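Local coordinates for VP1 (Merkel cell polyomavirus, PDB 4FMH), which forms the pentameric units of the Merkel cell polyomavirus capsid and binds sialylated glycans through a site required for infection, at residues I21-L26 with N279-K284; N29-V34 with N44-T49; S128-H133 with V259-K264. One frame throughout, in Å; residues are numbered along the deposited sequence.

Contact 1: I21-L26 with N279-K284; sequences ITQIEL and NVTLRK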
loop_
_atom_site.group_PDB
_atom_site.type_symbol
_atom_site.label_atom_id
_atom_site.label_comp_id
_atom_site.label_asym_id
_atom_site.label_seq_id
_atom_site.Cartn_x
_atom_site.Cartn_y
_atom_site.Cartn_z
ATOM N N ILE B 21 17.719 -15.931 31.001
ATOM C CA ILE B 21 17.447 -15.616 29.591
ATOM C C ILE B 21 18.526 -16.205 28.685
ATOM O O ILE B 21 19.715 -16.144 29.004
ATOM C CB ILE B 21 17.333 -14.086 29.349
ATOM C CG1 ILE B 21 16.213 -13.483 30.204
ATOM C CG2 ILE B 21 17.082 -13.780 27.874
ATOM C CD1 ILE B 21 16.383 -12.005 30.492
ATOM N N THR B 22 18.098 -16.778 27.561
ATOM C CA THR B 22 19.019 -17.320 26.569
ATOM C C THR B 22 18.593 -16.902 25.154
ATOM O O THR B 22 17.450 -16.482 24.948
ATOM C CB THR B 22 19.165 -18.866 26.705
ATOM O OG1 THR B 22 20.378 -19.295 26.077
ATOM C CG2 THR B 22 17.979 -19.608 26.092
ATOM N N GLN B 23 19.578 -16.893 24.258
ATOM C CA GLN B 23 19.428 -16.410 22.895
ATOM C C GLN B 23 19.857 -17.530 21.967
ATOM O O GLN B 23 20.984 -18.025 22.042
ATOM C CB GLN B 23 20.303 -15.180 22.647
ATOM C CG GLN B 23 20.024 -13.997 23.569
ATOM C CD GLN B 23 18.908 -13.101 23.071
ATOM O OE1 GLN B 23 18.220 -13.419 22.099
ATOM N NE2 GLN B 23 18.727 -11.964 23.737
ATOM N N ILE B 24 18.928 -17.944 21.105
ATOM C CA ILE B 24 19.147 -19.026 20.139
ATOM C C ILE B 24 19.184 -18.464 18.710
ATOM O O ILE B 24 18.332 -17.653 18.348
ATOM C CB ILE B 24 18.041 -20.124 20.274
ATOM C CG1 ILE B 24 18.200 -20.914 21.592
ATOM C CG2 ILE B 24 17.996 -21.056 19.049
ATOM C CD1 ILE B 24 19.486 -21.744 21.712
ATOM N N GLU B 25 20.174 -18.895 17.920
ATOM C CA GLU B 25 20.357 -18.446 16.534
ATOM C C GLU B 25 20.284 -19.636 15.582
ATOM O O GLU B 25 20.810 -20.703 15.889
ATOM C CB GLU B 25 21.725 -17.797 16.353
ATOM C CG GLU B 25 21.837 -16.356 16.798
ATOM C CD GLU B 25 23.056 -15.657 16.192
ATOM O OE1 GLU B 25 23.661 -16.208 15.243
ATOM O OE2 GLU B 25 23.402 -14.550 16.658
ATOM N N LEU B 26 19.652 -19.438 14.432
ATOM C CA LEU B 26 19.684 -20.427 13.363
ATOM C C LEU B 26 19.282 -19.788 12.050
ATOM O O LEU B 26 18.803 -18.652 12.001
ATOM C CB LEU B 26 18.760 -21.621 13.652
ATOM C CG LEU B 26 17.252 -21.346 13.728
ATOM C CD1 LEU B 26 16.431 -22.495 13.132
ATOM C CD2 LEU B 26 16.847 -21.075 15.162
ATOM N N ASN B 279 16.702 -15.183 15.328
ATOM C CA ASN B 279 17.291 -15.036 16.664
ATOM C C ASN B 279 16.152 -14.965 17.691
ATOM O O ASN B 279 15.470 -13.946 17.798
ATOM C CB ASN B 279 18.184 -13.788 16.740
ATOM C CG ASN B 279 19.023 -13.729 18.019
ATOM O OD1 ASN B 279 18.547 -14.032 19.110
ATOM N ND2 ASN B 279 20.276 -13.329 17.881
ATOM N N VAL B 280 15.954 -16.054 18.438
ATOM C CA VAL B 280 14.844 -16.172 19.381
ATOM C C VAL B 280 15.327 -15.968 20.810
ATOM O O VAL B 280 16.287 -16.597 21.233
ATOM C CB VAL B 280 14.156 -17.558 19.270
ATOM C CG1 VAL B 280 13.004 -17.674 20.259
ATOM C CG2 VAL B 280 13.665 -17.800 17.847
ATOM N N THR B 281 14.660 -15.082 21.545
ATOM C CA THR B 281 14.958 -14.856 22.956
ATOM C C THR B 281 14.004 -15.683 23.797
ATOM O O THR B 281 12.788 -15.634 23.598
ATOM C CB THR B 281 14.825 -13.359 23.338
ATOM O OG1 THR B 281 15.745 -12.589 22.562
ATOM C CG2 THR B 281 15.117 -13.129 24.821
ATOM N N LEU B 282 14.560 -16.446 24.737
ATOM C CA LEU B 282 13.750 -17.269 25.624
ATOM C C LEU B 282 14.071 -16.996 27.090
ATOM O O LEU B 282 15.194 -16.626 27.435
ATOM C CB LEU B 282 13.914 -18.761 25.307
ATOM C CG LEU B 282 13.727 -19.209 23.850
ATOM C CD1 LEU B 282 15.073 -19.286 23.156
ATOM C CD2 LEU B 282 13.030 -20.563 23.788
ATOM N N ARG B 283 13.069 -17.166 27.944
ATOM C CA ARG B 283 13.264 -17.033 29.385
ATOM C C ARG B 283 12.734 -18.276 30.093
ATOM O O ARG B 283 11.908 -19.006 29.544
ATOM C CB ARG B 283 12.566 -15.777 29.918
ATOM C CG ARG B 283 11.048 -15.833 29.832
ATOM C CD ARG B 283 10.395 -14.600 30.404
ATOM N NE ARG B 283 8.964 -14.611 30.121
ATOM C CZ ARG B 283 8.187 -13.535 30.123
ATOM N NH1 ARG B 283 8.694 -12.344 30.403
ATOM N NH2 ARG B 283 6.899 -13.654 29.843
ATOM N N LYS B 284 13.215 -18.512 31.311
ATOM C CA LYS B 284 12.762 -19.645 32.110
ATOM C C LYS B 284 11.431 -19.323 32.789
ATOM O O LYS B 284 11.255 -18.242 33.353
ATOM C CB LYS B 284 13.815 -20.022 33.153
ATOM C CG LYS B 284 15.133 -20.527 32.578
ATOM C CD LYS B 284 16.161 -20.740 33.689
ATOM C CE LYS B 284 17.521 -21.117 33.130
ATOM N NZ LYS B 284 18.516 -21.379 34.207
#

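Contact 2: N29-V34 with N44-T49; sequences NPRMGV and NWYTYT. With SIA (N-acetyl-alpha-neuraminic acid), chain U.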
loop_
_atom_site.group_PDB
_atom_site.type_symbol
_atom_site.label_atom_id
_atom_site.label_comp_id
_atom_site.label_asym_id
_atom_site.label_seq_id
_atom_site.Cartn_x
_atom_site.Cartn_y
_atom_site.Cartn_z
ATOM N N ASN B 29 17.592 -22.958 5.221
ATOM C CA ASN B 29 17.629 -22.848 3.759
ATOM C C ASN B 29 16.324 -23.315 3.133
ATOM O O ASN B 29 15.642 -24.180 3.693
ATOM C CB ASN B 29 18.811 -23.617 3.180
ATOM C CG ASN B 29 20.080 -22.801 3.175
ATOM O OD1 ASN B 29 20.093 -21.645 2.731
ATOM N ND2 ASN B 29 21.161 -23.394 3.672
ATOM N N PRO B 30 15.964 -22.738 1.969
ATOM C CA PRO B 30 14.651 -23.021 1.380
ATOM C C PRO B 30 14.560 -24.426 0.784
ATOM O O PRO B 30 15.572 -24.979 0.327
ATOM C CB PRO B 30 14.523 -21.954 0.286
ATOM C CG PRO B 30 15.915 -21.653 -0.105
ATOM C CD PRO B 30 16.735 -21.775 1.160
ATOM N N ARG B 31 13.358 -24.996 0.812
ATOM C CA ARG B 31 13.114 -26.336 0.279
ATOM C C ARG B 31 12.072 -26.267 -0.843
ATOM O O ARG B 31 10.916 -26.684 -0.688
ATOM C CB ARG B 31 12.691 -27.300 1.400
ATOM C CG ARG B 31 13.689 -27.424 2.571
ATOM C CD ARG B 31 15.084 -27.864 2.112
ATOM N NE ARG B 31 16.039 -27.970 3.219
ATOM C CZ ARG B 31 17.316 -27.587 3.152
ATOM N NH1 ARG B 31 17.804 -27.049 2.040
ATOM N NH2 ARG B 31 18.108 -27.725 4.209
ATOM N N MET B 32 12.516 -25.745 -1.980
ATOM C CA MET B 32 11.663 -25.444 -3.127
ATOM C C MET B 32 11.345 -26.639 -4.021
ATOM O O MET B 32 10.448 -26.563 -4.866
ATOM C CB MET B 32 12.315 -24.337 -3.963
ATOM C CG MET B 32 12.440 -22.997 -3.241
ATOM S SD MET B 32 10.846 -22.216 -2.882
ATOM C CE MET B 32 10.620 -22.583 -1.143
ATOM N N GLY B 33 12.081 -27.734 -3.851
ATOM C CA GLY B 33 11.861 -28.929 -4.656
ATOM C C GLY B 33 13.179 -29.614 -4.952
ATOM O O GLY B 33 13.303 -30.820 -4.766
ATOM N N VAL B 34 14.155 -28.846 -5.436
ATOM C CA VAL B 34 15.546 -29.288 -5.422
ATOM C C VAL B 34 16.102 -28.868 -4.061
ATOM O O VAL B 34 16.480 -27.705 -3.849
ATOM C CB VAL B 34 16.377 -28.697 -6.580
ATOM C CG1 VAL B 34 17.804 -29.232 -6.547
ATOM C CG2 VAL B 34 15.722 -29.009 -7.911
ATOM N N ASN B 44 22.356 -27.907 -9.236
ATOM C CA ASN B 44 22.457 -26.547 -9.770
ATOM C C ASN B 44 21.135 -25.790 -9.647
ATOM O O ASN B 44 21.107 -24.556 -9.710
ATOM C CB ASN B 44 22.959 -26.541 -11.217
ATOM C CG ASN B 44 22.037 -27.275 -12.159
ATOM O OD1 ASN B 44 21.306 -26.656 -12.937
ATOM N ND2 ASN B 44 22.067 -28.602 -12.101
ATOM N N TRP B 45 20.046 -26.533 -9.458
ATOM C CA TRP B 45 18.735 -25.928 -9.264
ATOM C C TRP B 45 18.310 -25.838 -7.789
ATOM O O TRP B 45 17.143 -25.603 -7.486
ATOM C CB TRP B 45 17.679 -26.626 -10.129
ATOM C CG TRP B 45 17.803 -26.262 -11.593
ATOM C CD1 TRP B 45 18.042 -27.111 -12.633
ATOM C CD2 TRP B 45 17.727 -24.945 -12.156
ATOM N NE1 TRP B 45 18.100 -26.405 -13.820
ATOM C CE2 TRP B 45 17.912 -25.075 -13.553
ATOM C CE3 TRP B 45 17.504 -23.668 -11.618
ATOM C CZ2 TRP B 45 17.884 -23.975 -14.420
ATOM C CZ3 TRP B 45 17.485 -22.574 -12.478
ATOM C CH2 TRP B 45 17.669 -22.737 -13.867
ATOM N N TYR B 46 19.273 -26.016 -6.888
ATOM C CA TYR B 46 19.065 -25.816 -5.456
ATOM C C TYR B 46 18.494 -24.420 -5.191
ATOM O O TYR B 46 19.033 -23.420 -5.670
ATOM C CB TYR B 46 20.393 -25.999 -4.726
ATOM C CG TYR B 46 20.384 -25.704 -3.250
ATOM C CD1 TYR B 46 19.538 -26.398 -2.377
ATOM C CD2 TYR B 46 21.261 -24.762 -2.715
ATOM C CE1 TYR B 46 19.552 -26.138 -1.006
ATOM C CE2 TYR B 46 21.282 -24.493 -1.354
ATOM C CZ TYR B 46 20.426 -25.183 -0.507
ATOM O OH TYR B 46 20.454 -24.913 0.837
ATOM N N THR B 47 17.412 -24.390 -4.413
ATOM C CA THR B 47 16.600 -23.189 -4.086
ATOM C C THR B 47 15.577 -22.822 -5.166
ATOM O O THR B 47 14.936 -21.769 -5.090
ATOM C CB THR B 47 17.427 -21.932 -3.609
ATOM O OG1 THR B 47 17.997 -21.254 -4.735
ATOM C CG2 THR B 47 18.520 -22.318 -2.612
ATOM N N TYR B 48 15.414 -23.711 -6.144
ATOM C CA TYR B 48 14.413 -23.561 -7.199
ATOM C C TYR B 48 13.553 -24.824 -7.333
ATOM O O TYR B 48 13.877 -25.889 -6.775
ATOM C CB TYR B 48 15.076 -23.279 -8.559
ATOM C CG TYR B 48 15.898 -22.018 -8.638
ATOM C CD1 TYR B 48 15.340 -20.832 -9.128
ATOM C CD2 TYR B 48 17.244 -22.009 -8.246
ATOM C CE1 TYR B 48 16.092 -19.664 -9.210
ATOM C CE2 TYR B 48 18.008 -20.844 -8.333
ATOM C CZ TYR B 48 17.418 -19.680 -8.811
ATOM O OH TYR B 48 18.158 -18.528 -8.894
ATOM N N THR B 49 12.460 -24.692 -8.075
ATOM C CA THR B 49 11.697 -25.831 -8.555
ATOM C C THR B 49 12.275 -26.212 -9.919
ATOM O O THR B 49 13.215 -25.569 -10.407
ATOM C CB THR B 49 10.197 -25.489 -8.747
ATOM O OG1 THR B 49 10.058 -24.458 -9.735
ATOM C CG2 THR B 49 9.557 -25.040 -7.442
HETATM C C1 SIA U . 14.236 -24.989 -21.362
HETATM C C2 SIA U . 15.599 -25.607 -21.045
HETATM C C3 SIA U . 16.217 -24.877 -19.837
HETATM C C4 SIA U . 15.599 -25.253 -18.486
HETATM C C5 SIA U . 15.518 -26.768 -18.311
HETATM C C6 SIA U . 14.876 -27.454 -19.524
HETATM C C7 SIA U . 14.976 -28.985 -19.383
HETATM C C8 SIA U . 14.033 -29.776 -20.303
HETATM C C9 SIA U . 14.486 -29.814 -21.760
HETATM C C10 SIA U . 15.345 -27.695 -16.042
HETATM C C11 SIA U . 14.455 -27.888 -14.856
HETATM N N5 SIA U . 14.797 -27.051 -17.078
HETATM O O1A SIA U . 14.052 -23.768 -21.132
HETATM O O1B SIA U . 13.329 -25.700 -21.861
HETATM O O4 SIA U . 16.373 -24.709 -17.400
HETATM O O6 SIA U . 15.489 -27.021 -20.758
HETATM O O7 SIA U . 16.336 -29.402 -19.566
HETATM O O8 SIA U . 13.908 -31.129 -19.838
HETATM O O9 SIA U . 13.742 -28.830 -22.482
HETATM O O10 SIA U . 16.493 -28.109 -16.047
HETATM O O HOH W 1 15.420 -25.652 -2.311
HETATM O O HOH W 2 20.818 -26.827 2.668
#

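Contact 3: S128-H133 with V259-K264; sequences SGVNYH and VGFLFK. With SIA (N-acetyl-alpha-neuraminic acid), chain U.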
loop_
_atom_site.group_PDB
_atom_site.type_symbol
_atom_site.label_atom_id
_atom_site.label_comp_id
_atom_site.label_asym_id
_atom_site.label_seq_id
_atom_site.Cartn_x
_atom_site.Cartn_y
_atom_site.Cartn_z
ATOM N N SER B 128 10.017 -12.388 -9.899
ATOM C CA SER B 128 8.768 -11.695 -9.586
ATOM C C SER B 128 7.590 -12.646 -9.732
ATOM O O SER B 128 7.737 -13.766 -10.226
ATOM C CB SER B 128 8.584 -10.481 -10.507
ATOM O OG SER B 128 8.703 -10.851 -11.867
ATOM N N GLY B 129 6.417 -12.199 -9.297
ATOM C CA GLY B 129 5.218 -13.023 -9.374
ATOM C C GLY B 129 4.821 -13.596 -8.027
ATOM O O GLY B 129 4.785 -12.877 -7.025
ATOM N N VAL B 130 4.508 -14.890 -8.010
ATOM C CA VAL B 130 3.981 -15.534 -6.805
ATOM C C VAL B 130 4.950 -15.423 -5.626
ATOM O O VAL B 130 6.101 -15.864 -5.714
ATOM C CB VAL B 130 3.618 -17.018 -7.053
ATOM C CG1 VAL B 130 3.194 -17.696 -5.749
ATOM C CG2 VAL B 130 2.506 -17.130 -8.117
ATOM N N ASN B 131 4.473 -14.806 -4.542
ATOM C CA ASN B 131 5.182 -14.810 -3.260
ATOM C C ASN B 131 4.384 -15.523 -2.186
ATOM O O ASN B 131 3.151 -15.428 -2.142
ATOM C CB ASN B 131 5.489 -13.385 -2.782
ATOM C CG ASN B 131 6.809 -12.857 -3.321
ATOM O OD1 ASN B 131 7.777 -12.698 -2.570
ATOM N ND2 ASN B 131 6.857 -12.583 -4.624
ATOM N N TYR B 132 5.099 -16.233 -1.318
ATOM C CA TYR B 132 4.504 -16.810 -0.124
ATOM C C TYR B 132 5.531 -16.719 0.983
ATOM O O TYR B 132 6.643 -17.249 0.852
ATOM C CB TYR B 132 4.102 -18.271 -0.368
ATOM C CG TYR B 132 3.406 -18.940 0.799
ATOM C CD1 TYR B 132 2.051 -18.702 1.064
ATOM C CD2 TYR B 132 4.099 -19.818 1.636
ATOM C CE1 TYR B 132 1.404 -19.316 2.144
ATOM C CE2 TYR B 132 3.465 -20.435 2.719
ATOM C CZ TYR B 132 2.123 -20.184 2.963
ATOM O OH TYR B 132 1.504 -20.803 4.026
ATOM N N HIS B 133 5.158 -16.044 2.068
ATOM C CA HIS B 133 6.067 -15.823 3.183
ATOM C C HIS B 133 5.387 -16.109 4.501
ATOM O O HIS B 133 4.315 -15.578 4.785
ATOM C CB HIS B 133 6.614 -14.399 3.166
ATOM C CG HIS B 133 7.347 -14.071 1.910
ATOM N ND1 HIS B 133 8.653 -14.457 1.692
ATOM C CD2 HIS B 133 6.939 -13.452 0.779
ATOM C CE1 HIS B 133 9.025 -14.065 0.486
ATOM N NE2 HIS B 133 8.004 -13.452 -0.087
ATOM N N VAL B 259 9.844 -16.361 -3.426
ATOM C CA VAL B 259 10.080 -14.953 -3.805
ATOM C C VAL B 259 9.749 -14.641 -5.263
ATOM O O VAL B 259 9.946 -13.512 -5.725
ATOM C CB VAL B 259 11.528 -14.500 -3.501
ATOM C CG1 VAL B 259 11.762 -14.438 -1.993
ATOM C CG2 VAL B 259 12.555 -15.406 -4.200
ATOM N N GLY B 260 9.254 -15.639 -5.992
ATOM C CA GLY B 260 8.843 -15.409 -7.374
ATOM C C GLY B 260 9.423 -16.383 -8.375
ATOM O O GLY B 260 10.070 -17.363 -7.996
ATOM N N PHE B 261 9.175 -16.102 -9.656
ATOM C CA PHE B 261 9.589 -16.969 -10.754
ATOM C C PHE B 261 10.902 -16.523 -11.372
ATOM O O PHE B 261 11.143 -15.321 -11.540
ATOM C CB PHE B 261 8.558 -16.963 -11.887
ATOM C CG PHE B 261 7.223 -17.547 -11.526
ATOM C CD1 PHE B 261 7.050 -18.923 -11.431
ATOM C CD2 PHE B 261 6.120 -16.710 -11.330
ATOM C CE1 PHE B 261 5.795 -19.465 -11.123
ATOM C CE2 PHE B 261 4.864 -17.244 -11.023
ATOM C CZ PHE B 261 4.713 -18.626 -10.918
ATOM N N LEU B 262 11.731 -17.505 -11.731
ATOM C CA LEU B 262 12.811 -17.299 -12.678
ATOM C C LEU B 262 12.220 -17.538 -14.063
ATOM O O LEU B 262 11.716 -18.632 -14.356
ATOM C CB LEU B 262 13.966 -18.265 -12.416
ATOM C CG LEU B 262 15.213 -18.132 -13.308
ATOM C CD1 LEU B 262 15.944 -16.801 -13.086
ATOM C CD2 LEU B 262 16.152 -19.312 -13.100
ATOM N N PHE B 263 12.251 -16.506 -14.894
ATOM C CA PHE B 263 11.706 -16.572 -16.248
ATOM C C PHE B 263 12.804 -16.949 -17.223
ATOM O O PHE B 263 13.747 -16.181 -17.423
ATOM C CB PHE B 263 11.130 -15.211 -16.642
ATOM C CG PHE B 263 9.829 -14.882 -15.954
ATOM C CD1 PHE B 263 9.818 -14.327 -14.683
ATOM C CD2 PHE B 263 8.621 -15.129 -16.585
ATOM C CE1 PHE B 263 8.611 -14.020 -14.040
ATOM C CE2 PHE B 263 7.404 -14.827 -15.954
ATOM C CZ PHE B 263 7.405 -14.276 -14.678
ATOM N N LYS B 264 12.673 -18.127 -17.822
ATOM C CA LYS B 264 13.692 -18.652 -18.727
ATOM C C LYS B 264 13.363 -18.306 -20.185
ATOM O O LYS B 264 12.194 -18.190 -20.547
ATOM C CB LYS B 264 13.828 -20.168 -18.550
ATOM C CG LYS B 264 14.120 -20.591 -17.110
ATOM C CD LYS B 264 14.112 -22.104 -16.967
ATOM C CE LYS B 264 14.497 -22.509 -15.548
ATOM N NZ LYS B 264 14.309 -23.969 -15.315
HETATM C C1 SIA U . 14.236 -24.989 -21.362
HETATM C C2 SIA U . 15.599 -25.607 -21.045
HETATM C C3 SIA U . 16.217 -24.877 -19.837
HETATM C C4 SIA U . 15.599 -25.253 -18.486
HETATM C C5 SIA U . 15.518 -26.768 -18.311
HETATM C C6 SIA U . 14.876 -27.454 -19.524
HETATM C C7 SIA U . 14.976 -28.985 -19.383
HETATM C C8 SIA U . 14.033 -29.776 -20.303
HETATM C C9 SIA U . 14.486 -29.814 -21.760
HETATM C C10 SIA U . 15.345 -27.695 -16.042
HETATM C C11 SIA U . 14.455 -27.888 -14.856
HETATM N N5 SIA U . 14.797 -27.051 -17.078
HETATM O O1A SIA U . 14.052 -23.768 -21.132
HETATM O O1B SIA U . 13.329 -25.700 -21.861
HETATM O O4 SIA U . 16.373 -24.709 -17.400
HETATM O O6 SIA U . 15.489 -27.021 -20.758
HETATM O O7 SIA U . 16.336 -29.402 -19.566
HETATM O O8 SIA U . 13.908 -31.129 -19.838
HETATM O O9 SIA U . 13.742 -28.830 -22.482
HETATM O O10 SIA U . 16.493 -28.109 -16.047
#

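Contact 1: I21-L26 with N279-K284
Thr22 and Leu282 face each other as a hydrogen-bonded pair of an antiparallel ladder, and Ile24 with Val280 repeats the pattern two residues on. Each pair has two backbone bonds: Leu282 N reaches Thr22 O at 2.9 Å with 178° at the hydrogen, the straightest of the four, and Ile24 N reaches Val280 O at 3.0 Å. Side chains alternate between the two faces of this pairing. On one, Leu282 CD1 reaches across to the two residues of 21-26 on that face, 4.1 Å from Thr22 CG2 and, in one of the two conformers of Ile24, 3.9 Å from Ile24 CG1. The other face is more polar and more exposed. Ile21 CG2, anti to its nitrogen, meets Thr281 CG2 at 3.7 Å, while Gln23 lies alongside Thr281, pointing the same way. Farther along, Glu25 crosses the Asn279 side chain obliquely, its CG 4.0 Å from Asn279 CG. Outside the pair, strand 89-101 flanks 279-284 on its second edge and supplies Glu93 for a salt bridge with Arg283; Val280 and Leu282 pack on Leu251 of strand 250-263, and Ile24 on Val75 of strand 71-76.

Contact 2: N29-V34 with N44-T49
Val34 and Thr47 are joined twice, by a weak direct bond from Thr47 N to Val34 O and by a water with four backbone partners: water 1 donates to Pro30 O and to Val34 O (2.8 Å), accepts from Met32 N, and accepts weakly from Thr47 N. The setting is a type II beta turn, Trp45 to Tyr48, in the long loop after strand 11-28 of the jelly roll. Val34 is wedged against this turn. Its N-H points to Tyr48 O nearly along the C=O axis (3.3 Å from Val34 N, 168° at the hydrogen). With CG1 anti to the nitrogen (chi1 -178°), the valine puts CG1 near Tyr46 N and CG2 3.8 Å from Trp45 CB. Tyr46, its CG likewise anti to the backbone N, carries its ring back along 29-34; the Arg31 guanidinium comes in at the ring edge, and water 2 links Arg31 NH1 to Tyr46 OH. Arg31 NE is held by Asp192 through a salt bridge. Pro30 CG touches Thr47 CG2 at 3.7 Å, and Thr47 OG1 is bonded to Tyr46 O on a lone pair. A neighbouring subunit covers the turn, with its Gln179 bonded to Tyr46 O. Trp45 belongs to the glycan pocket, where Lys264 makes a cation-pi contact with its ring; Trp45 NE1 gives a weak, bent bond to O10 of the sialic acid, 3.2 Å long with 124° at the hydrogen.

Contact 3: S128-H133 with V259-K264
Ser128 opens the contact by giving its carbonyl to the backbone of Phe261: Phe261 N lies 2.8 Å from Ser128 O with 178° at the hydrogen, although the donor stands 37° above the carbonyl plane. In one of its two conformers the serine hydroxyl turns elsewhere, to Pro126 O. Gly129 follows with positive phi, its CA 4.3 Å from CD2 of the Phe261 ring. Gly260, which lies opposite Ser128, also has positive phi, and Gly260 CA rests against the serine backbone, 3.5 Å from Ser128 O. Val130 lays CG2 obliquely on the Phe261 ring, 3.7 Å from Phe261 CE2, while its carbonyl O receives a CA-H...O contact from Gly260. Asn131 is the polar centre. Asn131 ND2 donates to Gly129 O (3.2 Å), with the oxygen in the amide plane, and also bonds to Thr224 OG1; Asn131 OD1 accepts His133 NE2 at 2.6 Å on a lone pair, almost in the imidazole plane. Both ends of the amide are thereby engaged, fixing its rotation. His133 ND1 bonds to Asp257 OD1, so the ring is gripped at both nitrogens, and Val259 CG1 meets its edge at His133 CE1, 3.7 Å away. Beyond the pairing, Lys264 NZ donates to O4 of the sialic acid (3.0 Å) and forms a salt bridge with Asp51. Val130, Phe261 and Phe263 also pack on a neighbouring subunit. The arrangement belongs to the VP1 jelly roll: the start of strand 131-138 beside the end of 250-263, from which Lys264 enters the sialic acid site.

Near the N terminus, 21-26 pairs with 279-284 near the C terminus, so contact 1 closes the largest loop of the three and spans nearly the whole domain. Contacts 2 and 3 both lie within that span, one after the other without crossing. Contact 2 closes a short loop directly after strand 11-28; contact 3 closes a longer one between strands 131-138 and 250-263. Strands 250-263 and 269-287 are neighbours in one sheet, so contacts 1 and 3 share it, their centres about 32 Å apart and on opposite sides of the chain's centre. Contacts 2 and 3 touch, Trp45 CZ3 lying 3.6 Å from Leu262 CD2, and both reach the same sialic acid.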